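Side-chain contacts in thymidylate synthase ThyX (Streptomyces cacaoi subsp. asoensis, PDB 4P5A), which is a UMP/dUMP methylase that probably uses FAD and methylenetetrahydrofolate to methylate the uracil ring, and works as a homotetramer: residues Lys28-Ser33 and Gly62-His67; Arg184-Phe189 and Thr218-Leu223; Pro205-Glu208 and Ala213-Met216. One frame throughout, in Å; residues are numbered along the deposited sequence.

Contact 1. Residues Lys28-Ser33 and Gly62-His67; sequences KAARVS and GSPFEH. With FAD (flavin-adenine dinucleotide), chain L.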
loop_
_atom_site.group_PDB
_atom_site.type_symbol
_atom_site.label_atom_id
_atom_site.label_comp_id
_atom_site.label_asym_id
_atom_site.label_seq_id
_atom_site.Cartn_x
_atom_site.Cartn_y
_atom_site.Cartn_z
ATOM N N LYS B 28 19.133 -3.404 13.712
ATOM C CA LYS B 28 19.593 -4.606 12.880
ATOM C C LYS B 28 19.197 -4.380 11.436
ATOM O O LYS B 28 19.997 -4.675 10.554
ATOM C CB LYS B 28 18.998 -5.899 13.396
ATOM C CG LYS B 28 19.685 -6.371 14.734
ATOM C CD LYS B 28 18.977 -7.609 15.272
ATOM C CE LYS B 28 19.782 -8.918 15.074
ATOM N NZ LYS B 28 18.958 -10.203 15.300
ATOM N N ALA B 29 17.944 -3.950 11.200
ATOM C CA ALA B 29 17.443 -3.729 9.803
ATOM C C ALA B 29 18.233 -2.630 9.167
ATOM O O ALA B 29 18.732 -2.745 8.055
ATOM C CB ALA B 29 15.975 -3.356 9.819
ATOM N N ALA B 30 18.516 -1.550 9.921
ATOM C CA ALA B 30 19.266 -0.445 9.363
ATOM C C ALA B 30 20.738 -0.764 8.995
ATOM O O ALA B 30 21.250 -0.232 7.963
ATOM C CB ALA B 30 19.307 0.777 10.338
ATOM N N ARG B 31 21.381 -1.553 9.832
ATOM C CA ARG B 31 22.835 -1.821 9.652
ATOM C C ARG B 31 23.120 -3.048 8.794
ATOM O O ARG B 31 24.282 -3.449 8.679
ATOM C CB ARG B 31 23.491 -2.073 11.003
ATOM C CG ARG B 31 23.559 -0.806 11.806
ATOM C CD ARG B 31 24.744 -0.847 12.865
ATOM N NE ARG B 31 24.926 0.471 13.508
ATOM C CZ ARG B 31 24.696 0.729 14.813
ATOM N NH1 ARG B 31 24.857 1.962 15.307
ATOM N NH2 ARG B 31 24.309 -0.247 15.633
ATOM N N VAL B 32 22.097 -3.663 8.236
ATOM C CA VAL B 32 22.312 -4.935 7.529
ATOM C C VAL B 32 23.526 -4.764 6.580
ATOM O O VAL B 32 23.638 -3.765 5.798
ATOM C CB VAL B 32 21.084 -5.335 6.747
ATOM C CG1 VAL B 32 20.722 -4.238 5.724
ATOM C CG2 VAL B 32 21.330 -6.700 6.059
ATOM N N SER B 33 24.432 -5.766 6.638
ATOM C CA SER B 33 25.702 -5.673 5.921
ATOM C C SER B 33 26.375 -7.046 5.785
ATOM O O SER B 33 26.144 -7.991 6.587
ATOM C CB SER B 33 26.650 -4.674 6.676
ATOM O OG SER B 33 27.913 -4.647 6.058
ATOM N N GLY B 62 12.702 6.025 7.345
ATOM C CA GLY B 62 11.657 5.292 8.064
ATOM C C GLY B 62 11.583 3.804 7.829
ATOM O O GLY B 62 11.031 3.103 8.629
ATOM N N SER B 63 12.116 3.335 6.698
ATOM C CA SER B 63 11.999 1.971 6.303
ATOM C C SER B 63 12.473 0.965 7.383
ATOM O O SER B 63 11.829 -0.042 7.660
ATOM C CB SER B 63 12.818 1.838 5.003
ATOM O OG SER B 63 12.540 0.596 4.647
ATOM N N PRO B 64 13.629 1.212 8.039
ATOM C CA PRO B 64 14.030 0.378 9.117
ATOM C C PRO B 64 13.042 0.220 10.244
ATOM O O PRO B 64 13.062 -0.821 10.906
ATOM C CB PRO B 64 15.334 1.038 9.677
ATOM C CG PRO B 64 15.915 1.736 8.436
ATOM C CD PRO B 64 14.629 2.297 7.795
ATOM N N PHE B 65 12.157 1.197 10.471
ATOM C CA PHE B 65 11.184 1.041 11.516
ATOM C C PHE B 65 10.001 0.137 11.157
ATOM O O PHE B 65 9.059 -0.069 11.941
ATOM C CB PHE B 65 10.644 2.432 11.864
ATOM C CG PHE B 65 11.744 3.362 12.454
ATOM C CD1 PHE B 65 12.074 3.289 13.827
ATOM C CD2 PHE B 65 12.414 4.261 11.658
ATOM C CE1 PHE B 65 13.063 4.087 14.360
ATOM C CE2 PHE B 65 13.500 5.054 12.223
ATOM C CZ PHE B 65 13.739 4.988 13.603
ATOM N N GLU B 66 9.998 -0.437 9.965
ATOM C CA GLU B 66 8.877 -1.335 9.561
ATOM C C GLU B 66 9.134 -2.785 9.916
ATOM O O GLU B 66 8.191 -3.611 9.712
ATOM C CB GLU B 66 8.676 -1.267 8.016
ATOM C CG GLU B 66 8.244 0.118 7.582
ATOM C CD GLU B 66 8.098 0.229 6.019
ATOM O OE1 GLU B 66 8.124 -0.826 5.327
ATOM O OE2 GLU B 66 7.961 1.357 5.546
ATOM N N HIS B 67 10.349 -3.118 10.365
ATOM C CA HIS B 67 10.669 -4.557 10.508
ATOM C C HIS B 67 10.265 -5.032 11.900
ATOM O O HIS B 67 11.092 -5.454 12.712
ATOM C CB HIS B 67 12.166 -4.809 10.190
ATOM C CG HIS B 67 12.443 -4.464 8.766
ATOM N ND1 HIS B 67 12.424 -5.400 7.747
ATOM C CD2 HIS B 67 12.683 -3.281 8.174
ATOM C CE1 HIS B 67 12.624 -4.816 6.580
ATOM N NE2 HIS B 67 12.802 -3.536 6.798
HETATM P PA FAD L . 6.869 4.620 -0.280
HETATM O O1A FAD L . 6.291 5.242 -1.386
HETATM O O2A FAD L . 7.145 3.182 -0.412
HETATM O O5B FAD L . 5.787 4.786 0.903
HETATM C C5B FAD L . 5.247 5.998 1.102
HETATM C C4B FAD L . 4.844 6.187 2.630
HETATM O O4B FAD L . 3.760 5.222 2.707
HETATM C C3B FAD L . 5.862 5.736 3.670
HETATM O O3B FAD L . 6.607 6.932 3.925
HETATM C C2B FAD L . 5.004 5.357 4.851
HETATM O O2B FAD L . 4.441 6.537 5.524
HETATM C C1B FAD L . 3.908 4.616 4.084
HETATM N N9A FAD L . 4.155 3.159 3.915
HETATM C C8A FAD L . 4.135 2.459 2.738
HETATM N N7A FAD L . 4.266 1.127 3.050
HETATM C C5A FAD L . 4.389 0.998 4.404
HETATM C C6A FAD L . 4.571 -0.101 5.225
HETATM N N6A FAD L . 4.587 -1.353 4.762
HETATM N N1A FAD L . 4.638 0.115 6.577
HETATM C C2A FAD L . 4.532 1.352 7.066
HETATM N N3A FAD L . 4.336 2.455 6.265
HETATM C C4A FAD L . 4.296 2.297 4.927
HETATM N N1 FAD L . 16.897 1.869 1.191
HETATM C C2 FAD L . 17.609 0.828 1.563
HETATM O O2 FAD L . 17.153 -0.325 1.463
HETATM N N3 FAD L . 18.883 0.993 2.132
HETATM C C4 FAD L . 19.418 2.236 2.346
HETATM O O4 FAD L . 20.554 2.346 2.877
HETATM C C4X FAD L . 18.666 3.378 1.951
HETATM N N5 FAD L . 19.159 4.636 2.152
HETATM C C5X FAD L . 18.466 5.718 1.588
HETATM C C6 FAD L . 19.036 7.044 1.599
HETATM C C7 FAD L . 18.293 8.076 0.980
HETATM C C7M FAD L . 18.964 9.500 1.058
HETATM C C8 FAD L . 17.055 7.885 0.339
HETATM C C8M FAD L . 16.156 8.970 -0.319
HETATM C C9 FAD L . 16.531 6.588 0.329
HETATM C C9A FAD L . 17.209 5.549 0.962
HETATM N N10 FAD L . 16.670 4.229 0.872
HETATM C C10 FAD L . 17.403 3.196 1.355
HETATM C "C1'" FAD L . 15.324 3.964 0.303
HETATM C "C2'" FAD L . 14.274 4.291 1.456
HETATM O "O2'" FAD L . 14.403 3.416 2.613
HETATM C "C3'" FAD L . 12.862 4.098 0.914
HETATM O "O3'" FAD L . 12.743 2.779 0.383
HETATM C "C4'" FAD L . 12.527 5.115 -0.214
HETATM O "O4'" FAD L . 12.981 6.392 0.175
HETATM C "C5'" FAD L . 11.031 5.201 -0.434
HETATM O "O5'" FAD L . 10.479 5.910 0.748
HETATM P P FAD L . 9.095 5.410 1.396
HETATM O O1P FAD L . 9.181 4.040 1.899
HETATM O O2P FAD L . 8.877 6.440 2.488
HETATM O O3P FAD L . 8.078 5.556 0.185
#

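Contact 2. Residues Arg184-Phe189 and Thr218-Leu223; sequences RALMHF and TAWAKL. With FAD (flavin-adenine dinucleotide), chain L.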
loop_
_atom_site.group_PDB
_atom_site.type_symbol
_atom_site.label_atom_id
_atom_site.label_comp_id
_atom_site.label_asym_id
_atom_site.label_seq_id
_atom_site.Cartn_x
_atom_site.Cartn_y
_atom_site.Cartn_z
ATOM N N ARG B 184 6.574 2.124 12.094
ATOM C CA ARG B 184 6.519 3.270 11.160
ATOM C C ARG B 184 5.048 3.640 10.938
ATOM O O ARG B 184 4.692 4.856 10.972
ATOM C CB ARG B 184 7.245 2.895 9.860
ATOM C CG ARG B 184 7.537 4.241 9.079
ATOM C CD ARG B 184 7.892 3.861 7.621
ATOM N NE ARG B 184 8.427 5.085 6.990
ATOM C CZ ARG B 184 8.905 5.047 5.718
ATOM N NH1 ARG B 184 9.461 6.194 5.186
ATOM N NH2 ARG B 184 8.855 3.906 5.009
ATOM N N ALA B 185 4.207 2.653 10.731
ATOM C CA ALA B 185 2.780 2.905 10.507
ATOM C C ALA B 185 2.165 3.452 11.791
ATOM O O ALA B 185 1.295 4.295 11.708
ATOM C CB ALA B 185 2.103 1.587 10.116
ATOM N N LEU B 186 2.561 2.960 12.951
ATOM C CA LEU B 186 2.057 3.489 14.212
ATOM C C LEU B 186 2.497 4.962 14.340
ATOM O O LEU B 186 1.615 5.781 14.725
ATOM C CB LEU B 186 2.597 2.668 15.435
ATOM C CG LEU B 186 2.035 3.189 16.783
ATOM C CD1 LEU B 186 0.494 3.153 16.854
ATOM C CD2 LEU B 186 2.634 2.288 17.839
ATOM N N MET B 187 3.743 5.293 14.031
ATOM C CA MET B 187 4.163 6.720 14.161
ATOM C C MET B 187 3.372 7.608 13.216
ATOM O O MET B 187 3.009 8.749 13.608
ATOM C CB MET B 187 5.732 6.850 13.932
ATOM C CG MET B 187 6.456 6.391 15.201
ATOM S SD MET B 187 8.220 6.656 14.951
ATOM C CE MET B 187 8.739 5.223 13.897
ATOM N N HIS B 188 3.085 7.122 12.024
ATOM C CA HIS B 188 2.311 8.001 11.069
ATOM C C HIS B 188 0.906 8.192 11.615
ATOM O O HIS B 188 0.359 9.323 11.600
ATOM C CB HIS B 188 2.328 7.324 9.702
ATOM C CG HIS B 188 1.722 8.178 8.624
ATOM N ND1 HIS B 188 2.482 8.989 7.814
ATOM C CD2 HIS B 188 0.431 8.354 8.260
ATOM C CE1 HIS B 188 1.688 9.623 6.966
ATOM N NE2 HIS B 188 0.430 9.320 7.267
ATOM N N PHE B 189 0.342 7.140 12.213
ATOM C CA PHE B 189 -1.005 7.254 12.785
ATOM C C PHE B 189 -0.983 8.196 14.016
ATOM O O PHE B 189 -1.858 9.050 14.131
ATOM C CB PHE B 189 -1.413 5.867 13.204
ATOM C CG PHE B 189 -2.616 5.780 14.093
ATOM C CD1 PHE B 189 -2.489 5.672 15.479
ATOM C CD2 PHE B 189 -3.912 5.746 13.534
ATOM C CE1 PHE B 189 -3.647 5.568 16.326
ATOM C CE2 PHE B 189 -5.080 5.561 14.412
ATOM C CZ PHE B 189 -4.900 5.515 15.812
ATOM N N THR B 218 1.229 4.532 24.601
ATOM C CA THR B 218 1.715 4.115 25.939
ATOM C C THR B 218 2.225 2.668 25.899
ATOM O O THR B 218 3.351 2.374 26.419
ATOM C CB THR B 218 0.556 4.224 26.946
ATOM O OG1 THR B 218 0.239 5.614 27.128
ATOM C CG2 THR B 218 1.030 3.556 28.339
ATOM N N ALA B 219 1.506 1.795 25.212
ATOM C CA ALA B 219 1.993 0.412 25.045
ATOM C C ALA B 219 3.279 0.355 24.222
ATOM O O ALA B 219 4.247 -0.309 24.539
ATOM C CB ALA B 219 0.909 -0.528 24.424
ATOM N N TRP B 220 3.297 1.040 23.087
ATOM C CA TRP B 220 4.441 1.007 22.194
ATOM C C TRP B 220 5.703 1.590 22.906
ATOM O O TRP B 220 6.812 1.125 22.707
ATOM C CB TRP B 220 4.121 1.865 20.976
ATOM C CG TRP B 220 5.285 2.144 20.026
ATOM C CD1 TRP B 220 6.130 1.237 19.434
ATOM C CD2 TRP B 220 5.726 3.437 19.612
ATOM N NE1 TRP B 220 7.003 1.908 18.605
ATOM C CE2 TRP B 220 6.798 3.246 18.694
ATOM C CE3 TRP B 220 5.271 4.759 19.854
ATOM C CZ2 TRP B 220 7.477 4.322 18.112
ATOM C CZ3 TRP B 220 5.902 5.775 19.261
ATOM C CH2 TRP B 220 6.998 5.573 18.389
ATOM N N ALA B 221 5.504 2.566 23.787
ATOM C CA ALA B 221 6.697 3.238 24.447
ATOM C C ALA B 221 7.417 2.255 25.340
ATOM O O ALA B 221 8.658 2.362 25.517
ATOM C CB ALA B 221 6.213 4.424 25.239
ATOM N N LYS B 222 6.688 1.252 25.824
ATOM C CA LYS B 222 7.337 0.168 26.609
ATOM C C LYS B 222 8.072 -0.779 25.751
ATOM O O LYS B 222 9.110 -1.311 26.198
ATOM C CB LYS B 222 6.269 -0.604 27.453
ATOM C CG LYS B 222 5.705 0.201 28.474
ATOM C CD LYS B 222 4.394 -0.511 29.032
ATOM C CE LYS B 222 3.582 0.558 29.799
ATOM N NZ LYS B 222 2.205 0.122 30.330
ATOM N N LEU B 223 7.602 -1.034 24.513
ATOM C CA LEU B 223 8.332 -1.964 23.674
ATOM C C LEU B 223 9.529 -1.318 22.973
ATOM O O LEU B 223 10.530 -1.996 22.705
ATOM C CB LEU B 223 7.391 -2.434 22.515
ATOM C CG LEU B 223 6.120 -3.059 23.051
ATOM C CD1 LEU B 223 5.215 -3.425 21.759
ATOM C CD2 LEU B 223 6.490 -4.373 23.641
HETATM P PA FAD L . 6.869 4.620 -0.280
HETATM O O1A FAD L . 6.291 5.242 -1.386
HETATM O O2A FAD L . 7.145 3.182 -0.412
HETATM O O5B FAD L . 5.787 4.786 0.903
HETATM C C5B FAD L . 5.247 5.998 1.102
HETATM C C4B FAD L . 4.844 6.187 2.630
HETATM O O4B FAD L . 3.760 5.222 2.707
HETATM C C3B FAD L . 5.862 5.736 3.670
HETATM O O3B FAD L . 6.607 6.932 3.925
HETATM C C2B FAD L . 5.004 5.357 4.851
HETATM O O2B FAD L . 4.441 6.537 5.524
HETATM C C1B FAD L . 3.908 4.616 4.084
HETATM N N9A FAD L . 4.155 3.159 3.915
HETATM C C8A FAD L . 4.135 2.459 2.738
HETATM N N7A FAD L . 4.266 1.127 3.050
HETATM C C5A FAD L . 4.389 0.998 4.404
HETATM C C6A FAD L . 4.571 -0.101 5.225
HETATM N N6A FAD L . 4.587 -1.353 4.762
HETATM N N1A FAD L . 4.638 0.115 6.577
HETATM C C2A FAD L . 4.532 1.352 7.066
HETATM N N3A FAD L . 4.336 2.455 6.265
HETATM C C4A FAD L . 4.296 2.297 4.927
HETATM N N1 FAD L . 16.897 1.869 1.191
HETATM C C2 FAD L . 17.609 0.828 1.563
HETATM O O2 FAD L . 17.153 -0.325 1.463
HETATM N N3 FAD L . 18.883 0.993 2.132
HETATM C C4 FAD L . 19.418 2.236 2.346
HETATM O O4 FAD L . 20.554 2.346 2.877
HETATM C C4X FAD L . 18.666 3.378 1.951
HETATM N N5 FAD L . 19.159 4.636 2.152
HETATM C C5X FAD L . 18.466 5.718 1.588
HETATM C C6 FAD L . 19.036 7.044 1.599
HETATM C C7 FAD L . 18.293 8.076 0.980
HETATM C C7M FAD L . 18.964 9.500 1.058
HETATM C C8 FAD L . 17.055 7.885 0.339
HETATM C C8M FAD L . 16.156 8.970 -0.319
HETATM C C9 FAD L . 16.531 6.588 0.329
HETATM C C9A FAD L . 17.209 5.549 0.962
HETATM N N10 FAD L . 16.670 4.229 0.872
HETATM C C10 FAD L . 17.403 3.196 1.355
HETATM C "C1'" FAD L . 15.324 3.964 0.303
HETATM C "C2'" FAD L . 14.274 4.291 1.456
HETATM O "O2'" FAD L . 14.403 3.416 2.613
HETATM C "C3'" FAD L . 12.862 4.098 0.914
HETATM O "O3'" FAD L . 12.743 2.779 0.383
HETATM C "C4'" FAD L . 12.527 5.115 -0.214
HETATM O "O4'" FAD L . 12.981 6.392 0.175
HETATM C "C5'" FAD L . 11.031 5.201 -0.434
HETATM O "O5'" FAD L . 10.479 5.910 0.748
HETATM P P FAD L . 9.095 5.410 1.396
HETATM O O1P FAD L . 9.181 4.040 1.899
HETATM O O2P FAD L . 8.877 6.440 2.488
HETATM O O3P FAD L . 8.078 5.556 0.185
#

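Contact 3. Residues Pro205-Glu208 and Ala213-Met216; sequences PQRE and AEQM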
loop_
_atom_site.group_PDB
_atom_site.type_symbol
_atom_site.label_atom_id
_atom_site.label_comp_id
_atom_site.label_asym_id
_atom_site.label_seq_id
_atom_site.Cartn_x
_atom_site.Cartn_y
_atom_site.Cartn_z
ATOM N N PRO B 205 -7.636 15.583 15.552
ATOM C CA PRO B 205 -8.530 14.434 15.483
ATOM C C PRO B 205 -9.636 14.542 16.526
ATOM O O PRO B 205 -9.491 15.217 17.600
ATOM C CB PRO B 205 -7.589 13.286 15.960
ATOM C CG PRO B 205 -6.622 13.959 16.949
ATOM C CD PRO B 205 -6.356 15.303 16.234
ATOM N N GLN B 206 -10.684 13.820 16.294
ATOM C CA GLN B 206 -11.725 13.646 17.273
ATOM C C GLN B 206 -11.209 13.055 18.566
ATOM O O GLN B 206 -10.372 12.152 18.567
ATOM C CB GLN B 206 -12.875 12.799 16.674
ATOM C CG GLN B 206 -14.071 12.639 17.661
ATOM C CD GLN B 206 -15.462 12.542 17.031
ATOM O OE1 GLN B 206 -15.610 12.634 15.863
ATOM N NE2 GLN B 206 -16.551 12.499 17.915
ATOM N N ARG B 207 -11.749 13.521 19.726
ATOM C CA ARG B 207 -11.181 13.005 20.954
ATOM C C ARG B 207 -11.168 11.455 21.102
ATOM O O ARG B 207 -10.222 10.858 21.668
ATOM C CB ARG B 207 -12.017 13.637 22.111
ATOM C CG ARG B 207 -11.504 13.113 23.441
ATOM C CD ARG B 207 -10.056 13.641 23.765
ATOM N NE ARG B 207 -9.702 13.025 25.071
ATOM C CZ ARG B 207 -8.546 12.428 25.343
ATOM N NH1 ARG B 207 -7.574 12.434 24.450
ATOM N NH2 ARG B 207 -8.355 11.833 26.529
ATOM N N GLU B 208 -12.196 10.774 20.580
ATOM C CA GLU B 208 -12.286 9.340 20.807
ATOM C C GLU B 208 -11.178 8.559 20.096
ATOM O O GLU B 208 -10.551 7.626 20.684
ATOM C CB GLU B 208 -13.682 8.806 20.411
ATOM C CG GLU B 208 -14.858 9.196 21.465
ATOM C CD GLU B 208 -15.305 10.665 21.360
ATOM O OE1 GLU B 208 -15.825 11.211 22.374
ATOM O OE2 GLU B 208 -15.030 11.346 20.354
ATOM N N ALA B 213 -5.436 6.259 20.211
ATOM C CA ALA B 213 -4.025 6.527 19.894
ATOM C C ALA B 213 -3.178 6.636 21.187
ATOM O O ALA B 213 -2.049 6.156 21.189
ATOM C CB ALA B 213 -3.898 7.847 19.127
ATOM N N GLU B 214 -3.673 7.325 22.234
ATOM C CA GLU B 214 -2.820 7.497 23.429
ATOM C C GLU B 214 -2.526 6.158 24.106
ATOM O O GLU B 214 -1.422 5.921 24.581
ATOM C CB GLU B 214 -3.522 8.479 24.465
ATOM C CG GLU B 214 -3.573 9.858 23.890
ATOM C CD GLU B 214 -4.509 10.835 24.669
ATOM O OE1 GLU B 214 -5.470 10.356 25.386
ATOM O OE2 GLU B 214 -4.252 12.059 24.510
ATOM N N GLN B 215 -3.469 5.253 24.066
ATOM C CA GLN B 215 -3.231 3.971 24.700
ATOM C C GLN B 215 -2.269 3.123 23.878
ATOM O O GLN B 215 -1.501 2.346 24.430
ATOM C CB GLN B 215 -4.564 3.247 24.943
ATOM C CG GLN B 215 -5.485 3.975 25.974
ATOM C CD GLN B 215 -6.806 3.169 26.120
ATOM O OE1 GLN B 215 -6.797 1.969 26.437
ATOM N NE2 GLN B 215 -7.903 3.790 25.770
ATOM N N MET B 216 -2.398 3.214 22.545
ATOM C CA MET B 216 -1.472 2.489 21.716
ATOM C C MET B 216 -0.083 3.014 22.013
ATOM O O MET B 216 0.898 2.284 22.030
ATOM C CB MET B 216 -1.821 2.716 20.210
ATOM C CG MET B 216 -3.019 1.843 19.878
ATOM S SD MET B 216 -3.466 2.263 18.147
ATOM C CE MET B 216 -4.739 1.018 17.810
#

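Contact 1. Residues Lys28-Ser33 and Gly62-His67
With chi1 at -64°, His-67 sets CG anti to its own carbonyl carbon, and chi2 of -95° turns the imidazole to bring CD2 toward the methyl of Ala-29. His-67 CD2 makes that approach, 3.7 Å from Ala-29 CB, and the methyl meets the ring obliquely. Pro-64 makes a second contact: its closed ring, puckered C-gamma exo, holds CG 4.0 Å from Ala-30 CB, while Ala-29 CB rests against Pro-64 O at the same distance.

Two alanines in succession suit the last turn of helix 23-30. With nothing beyond CB, they let the backbones draw close, and the CA atoms of Ala-30 and Pro-64 are 5.3 Å apart. The partner is a 3-10 turn, residues 63-66, held by Phe-65 N to Gly-62 O (2.9 Å) and by Glu-66 N to Ser-63 O. Proline fits near the start of such a turn, where its lack of an N-H costs no bond within it. In this ThyX fold the turn leads into strand 69-77 and also lines an FAD site, which is built from three subunits.

Ser-63 lies beside the ribityl chain, its CB 3.3 Å from FAD O2'. Glu-66 runs extended beyond CG and lays its carboxylate over the adenine, CD 3.5 Å from FAD N1A. That charge is gripped by Arg-184 and by Arg-88 of the third subunit, both through OE2, while OE1 bonds to Ser-91 OG of the second subunit; such neighbours would be expected to stabilise the ionised form. His-67 ND1, finally, is hydrogen-bonded to Thr-180 OG1 of the second subunit.

Contact 2. Residues Arg184-Phe189 and Thr218-Leu223
Leu-186 and Met-187 of helix 183-193 press on Trp-220 of helix 207-223, a buried helix-to-helix contact made by a CH-pi and a Met-aromatic interaction in the core of the ThyX fold. The indole can be followed outward from its root. With CG anti to the backbone N (chi1 170°), Trp-220 reaches straight toward the other helix, and already its CB meets Leu-186 CD2 at 3.5 Å. Leu-186 CD2 is also 3.4 Å from Trp-220 CG, and it sits over one face of the five-membered ring, 28° off the normal through the centroid. It is displaced toward the rim, so CD1 and CD2 of the indole share the contact less closely.

Farther out the partner changes. Trp-220 CH2, at the far end of the six-membered ring, lies 3.3 Å from Met-187 CG, and CZ2 and CH2 also border the sulfur. Met-187 SD stands 4.9 Å from the centroid of that ring in an oblique position, its chain bent at chi3 and crossing the indole at about a right angle. A large flat ring suits this place because one residue can meet two neighbours on the opposing helix, and the slender, flexible methionine adapts to its far end. His-228 meets the indole too, their planes nearly perpendicular, while Met-70 of strand 69-77 packs on both Leu-186 and Trp-220.

Helix 183-193 turns its other side to the cofactor. Arg-184, extended from CG to NE, sends two nitrogens to one phosphate of FAD. NH1 also has a salt bridge to the C-terminal carboxylate of Pro-239. FAD O3B lies over one face of the guanidinium, Arg-184 NH1 donates to FAD O2P at 2.8 Å in a bent bond, and Arg-184 NH2 donates to FAD O1P at 3.1 Å.

Contact 3. Residues Pro205-Glu208 and Ala213-Met216
The first turns of helix 207-223 carry an ion pair along their surface: Arg-207 and Glu-214 are seven residues apart, two helical turns, and therefore lie on nearly the same side. The CB of Arg-207 points away from Glu-214, but a bend at chi2 (68°) folds the long chain back along the helix and brings the guanidinium to the carboxylate. Arg-207 NH1 donates to Glu-214 OE1 over 3.1 Å at 154°, a salt bridge in which the acceptor is close to the guanidinium plane. Seen from the carboxylate, the donor comes in from above its plane, and the two flat groups are turned 61° against each other. This is no parallel, two-pronged pairing: the bonds of Arg-207 NH1 to Glu-214 OE2 (3.3 Å) and of Arg-207 NH2 to Glu-214 OE1 (3.4 Å) are weak.

Arginine, with several N-H groups on one head, suits a place among several acids. Its NH1 has a stronger partner in Glu-210 OE2, one turn along, and Glu-214 OE2 is in turn bridged to Arg-196 NH2. At the very start of the helix Gln-206 holds the N-cap position, and its NE2 donates to Glu-208 OE2 at 3.1 Å. Gln-206 also bonds through OE1 to Arg-166 of the fourth subunit, a residue of a nucleotide pocket, and Glu-208, whose negative charge near the helix N terminus is probably favourable, is ion-paired with Arg-113.

Below this polar surface, Ala-213 packs on helix 183-193 at Phe-189 and Leu-190, and Met-216 touches Phe-189 and also Phe-72 and Val-74 of strand 69-77.

From the N terminus, contact 1 comes first: it closes a loop of 28 residues that contains helix 48-58 and an unmodelled part, bringing the end of helix 23-30 to the turn before strand 69-77. Contact 2 follows in series, closing the excursion between helix 183-193 and the last turns of helix 207-223. Contact 3 falls wholly within that second loop, and bridges only the start of helix 207-223. Contacts 1 and 2 meet at one FAD, and apart from it Phe-65 packs on Met-187. Contacts 2 and 3 share helix 207-223 and join through Phe-189, while contacts 1 and 3 stay about 13 Å apart at their nearest atoms.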